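Local coordinates for deoxyribose-phosphate aldolase (Toxoplasma gondii, PDB 4EIV), which belongs to the deoxyribose-phosphate aldolase family of enzymes and folds as a closed parallel beta/alpha barrel, at residues R170-A175 and S203-E208. Residues are numbered along the deposited sequence; the frame is centred on the assembly and turned at random.
Sequences RAAVAA and SIALRE
Ala205 turns its methyl toward helix 165-178 and meets two residues there, Ala172 and Val173, in a small contact that illustrates how little side chain is needed where two helices run close together. Ala205 aims its methyl almost straight at that of Ala172, which meets it obliquely, the two CB atoms lying 3.9 Å apart. Val173 stands one residue further on, and its CB leaves the helix across the line between the two segments rather than along it. One branch closes the gap: with CG1 anti to the backbone N (chi1 172°), CG2 is the methyl that reaches Ala205 CB, at 4.2 Å. Ala205 thus receives one methyl from Ala172 and a second from the valine. The CA atoms of Val173 and Ala205 are 6.2 Å apart, which is consistent with a small alanine facing a valine whose CB is not directed into the gap. No hydrogen bond joins the segments, and the contact is wholly apolar. Ala172 is buried and also rests on Leu157 and on Leu183 of strand 182-184, so the same methyl packs helix 165-178 on the barrel strand, whereas Val173 is partly exposed. Helices 165-178 and 196-210 flank strand 182-184 in sequence, so the alanine pair joins consecutive helices of the outer layer of a TIM barrel.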
ATOM      1  N   ARG A 170      -6.202  25.424  13.519  1.00 28.59           N
ATOM      2  CA  ARG A 170      -7.438  26.107  13.115  1.00 29.12           C
ATOM      3  C   ARG A 170      -7.564  26.265  11.601  1.00 27.34           C
ATOM      4  O   ARG A 170      -8.664  26.176  11.057  1.00 26.55           O
ATOM      5  CB  ARG A 170      -7.559  27.457  13.801  1.00 30.89           C
ATOM      6  CG  ARG A 170      -7.842  27.307  15.279  1.00 35.92           C
ATOM      7  CD  ARG A 170      -7.894  28.635  15.975  1.00 42.91           C
ATOM      8  NE  ARG A 170      -8.354  28.475  17.352  1.00 47.96           N
ATOM      9  CZ  ARG A 170      -9.625  28.549  17.749  1.00 50.98           C
ATOM     10  NH1 ARG A 170     -10.610  28.805  16.884  1.00 51.41           N
ATOM     11  NH2 ARG A 170      -9.913  28.360  19.032  1.00 53.13           N
ATOM     12  N   ALA A 171      -6.462  26.498  10.912  1.00 26.77           N
ATOM     13  CA  ALA A 171      -6.493  26.598   9.448  1.00 26.20           C
ATOM     14  C   ALA A 171      -6.916  25.241   8.854  1.00 25.12           C
ATOM     15  O   ALA A 171      -7.736  25.187   7.940  1.00 25.27           O
ATOM     16  CB  ALA A 171      -5.132  27.012   8.923  1.00 25.87           C
ATOM     17  N   ALA A 172      -6.371  24.152   9.405  1.00 25.10           N
ATOM     18  CA  ALA A 172      -6.722  22.801   8.975  1.00 24.97           C
ATOM     19  C   ALA A 172      -8.220  22.547   9.121  1.00 25.75           C
ATOM     20  O   ALA A 172      -8.873  22.086   8.188  1.00 25.83           O
ATOM     21  CB  ALA A 172      -5.912  21.772   9.757  1.00 25.53           C
ATOM     22  N   VAL A 173      -8.764  22.857  10.306  1.00 25.77           N
ATOM     23  CA  VAL A 173     -10.195  22.620  10.544  1.00 26.46           C
ATOM     24  C   VAL A 173     -11.044  23.475   9.621  1.00 26.48           C
ATOM     25  O   VAL A 173     -12.028  22.993   9.073  1.00 26.65           O
ATOM     26  CB  VAL A 173     -10.562  22.833  12.027  1.00 28.37           C
ATOM     27  CG1 VAL A 173     -12.076  22.790  12.237  1.00 29.92           C
ATOM     28  CG2 VAL A 173      -9.821  21.807  12.904  1.00 30.59           C
ATOM     29  N   ALA A 174     -10.683  24.738   9.450  1.00 26.09           N
ATOM     30  CA  ALA A 174     -11.451  25.612   8.556  1.00 25.70           C
ATOM     31  C   ALA A 174     -11.433  25.091   7.109  1.00 25.39           C
ATOM     32  O   ALA A 174     -12.432  25.141   6.421  1.00 25.46           O
ATOM     33  CB  ALA A 174     -10.937  27.059   8.618  1.00 27.11           C
ATOM     34  N   ALA A 175     -10.309  24.567   6.659  1.00 24.74           N
ATOM     35  CA  ALA A 175     -10.179  24.025   5.307  1.00 24.29           C
ATOM     36  C   ALA A 175     -11.050  22.781   5.157  1.00 25.29           C
ATOM     37  O   ALA A 175     -11.681  22.596   4.123  1.00 25.82           O
ATOM     38  CB  ALA A 175      -8.727  23.696   5.046  1.00 23.73           C
ATOM     39  N   SER A 203      -2.636  15.732  11.322  1.00 25.63           N
ATOM     40  CA  SER A 203      -3.179  14.403  11.554  1.00 26.23           C
ATOM     41  C   SER A 203      -4.236  14.402  12.637  1.00 27.69           C
ATOM     42  O   SER A 203      -5.277  13.774  12.471  1.00 28.04           O
ATOM     43  CB  SER A 203      -2.062  13.428  11.909  1.00 26.57           C
ATOM     44  OG  SER A 203      -1.176  13.243  10.814  1.00 26.94           O
ATOM     45  N   ILE A 204      -3.995  15.130  13.724  1.00 27.84           N
ATOM     46  CA  ILE A 204      -4.989  15.225  14.799  1.00 30.77           C
ATOM     47  C   ILE A 204      -6.260  15.889  14.279  1.00 30.29           C
ATOM     48  O   ILE A 204      -7.383  15.430  14.531  1.00 32.41           O
ATOM     49  CB  ILE A 204      -4.462  16.048  15.970  1.00 31.99           C
ATOM     50  CG1 ILE A 204      -3.339  15.290  16.669  1.00 33.91           C
ATOM     51  CG2 ILE A 204      -5.580  16.351  16.976  1.00 34.79           C
ATOM     52  CD1 ILE A 204      -2.594  16.158  17.664  1.00 36.96           C
ATOM     53  N   ALA A 205      -6.097  16.990  13.550  1.00 30.20           N
ATOM     54  CA  ALA A 205      -7.244  17.704  13.008  1.00 31.15           C
ATOM     55  C   ALA A 205      -8.102  16.815  12.123  1.00 31.91           C
ATOM     56  O   ALA A 205      -9.339  16.798  12.222  1.00 34.01           O
ATOM     57  CB  ALA A 205      -6.792  18.942  12.233  1.00 30.32           C
ATOM     58  N   LEU A 206      -7.456  16.072  11.239  1.00 30.83           N
ATOM     59  CA  LEU A 206      -8.189  15.187  10.353  1.00 33.21           C
ATOM     60  C   LEU A 206      -8.875  14.051  11.120  1.00 34.34           C
ATOM     61  O   LEU A 206     -10.024  13.723  10.835  1.00 36.02           O
ATOM     62  CB  LEU A 206      -7.265  14.641   9.286  1.00 32.58           C
ATOM     63  CG  LEU A 206      -7.912  13.716   8.276  1.00 37.04           C
ATOM     64  CD1 LEU A 206      -9.151  14.326   7.649  1.00 39.47           C
ATOM     65  CD2 LEU A 206      -6.883  13.359   7.238  1.00 39.22           C
ATOM     66  N   ARG A 207      -8.185  13.467  12.100  1.00 34.08           N
ATOM     67  CA  ARG A 207      -8.745  12.382  12.916  1.00 36.42           C
ATOM     68  C   ARG A 207     -10.014  12.854  13.606  1.00 38.14           C
ATOM     69  O   ARG A 207     -11.045  12.182  13.564  1.00 39.92           O
ATOM     70  CB  ARG A 207      -7.718  11.920  13.963  1.00 36.56           C
ATOM     71  CG  ARG A 207      -8.182  10.725  14.815  1.00 39.43           C
ATOM     72  CD  ARG A 207      -7.073  10.152  15.713  1.00 42.30           C
ATOM     73  NE  ARG A 207      -5.828   9.973  14.954  1.00 42.62           N
ATOM     74  CZ  ARG A 207      -4.709  10.696  15.085  1.00 44.16           C
ATOM     75  NH1 ARG A 207      -4.579  11.638  16.018  1.00 45.09           N
ATOM     76  NH2 ARG A 207      -3.670  10.443  14.291  1.00 44.45           N
ATOM     77  N   GLU A 208      -9.947  14.028  14.220  1.00 38.06           N
ATOM     78  CA  GLU A 208     -11.085  14.577  14.940  1.00 41.09           C
ATOM     79  C   GLU A 208     -12.212  14.983  14.025  1.00 41.87           C
ATOM     80  O   GLU A 208     -13.371  14.841  14.378  1.00 44.18           O
ATOM     81  CB  GLU A 208     -10.649  15.745  15.809  1.00 41.03           C
ATOM     82  CG  GLU A 208      -9.732  15.289  16.909  1.00 43.80           C
ATOM     83  CD  GLU A 208      -9.216  16.412  17.770  1.00 47.32           C
ATOM     84  OE1 GLU A 208      -8.577  16.087  18.788  1.00 49.66           O
ATOM     85  OE2 GLU A 208      -9.441  17.597  17.437  1.00 50.20           O
TER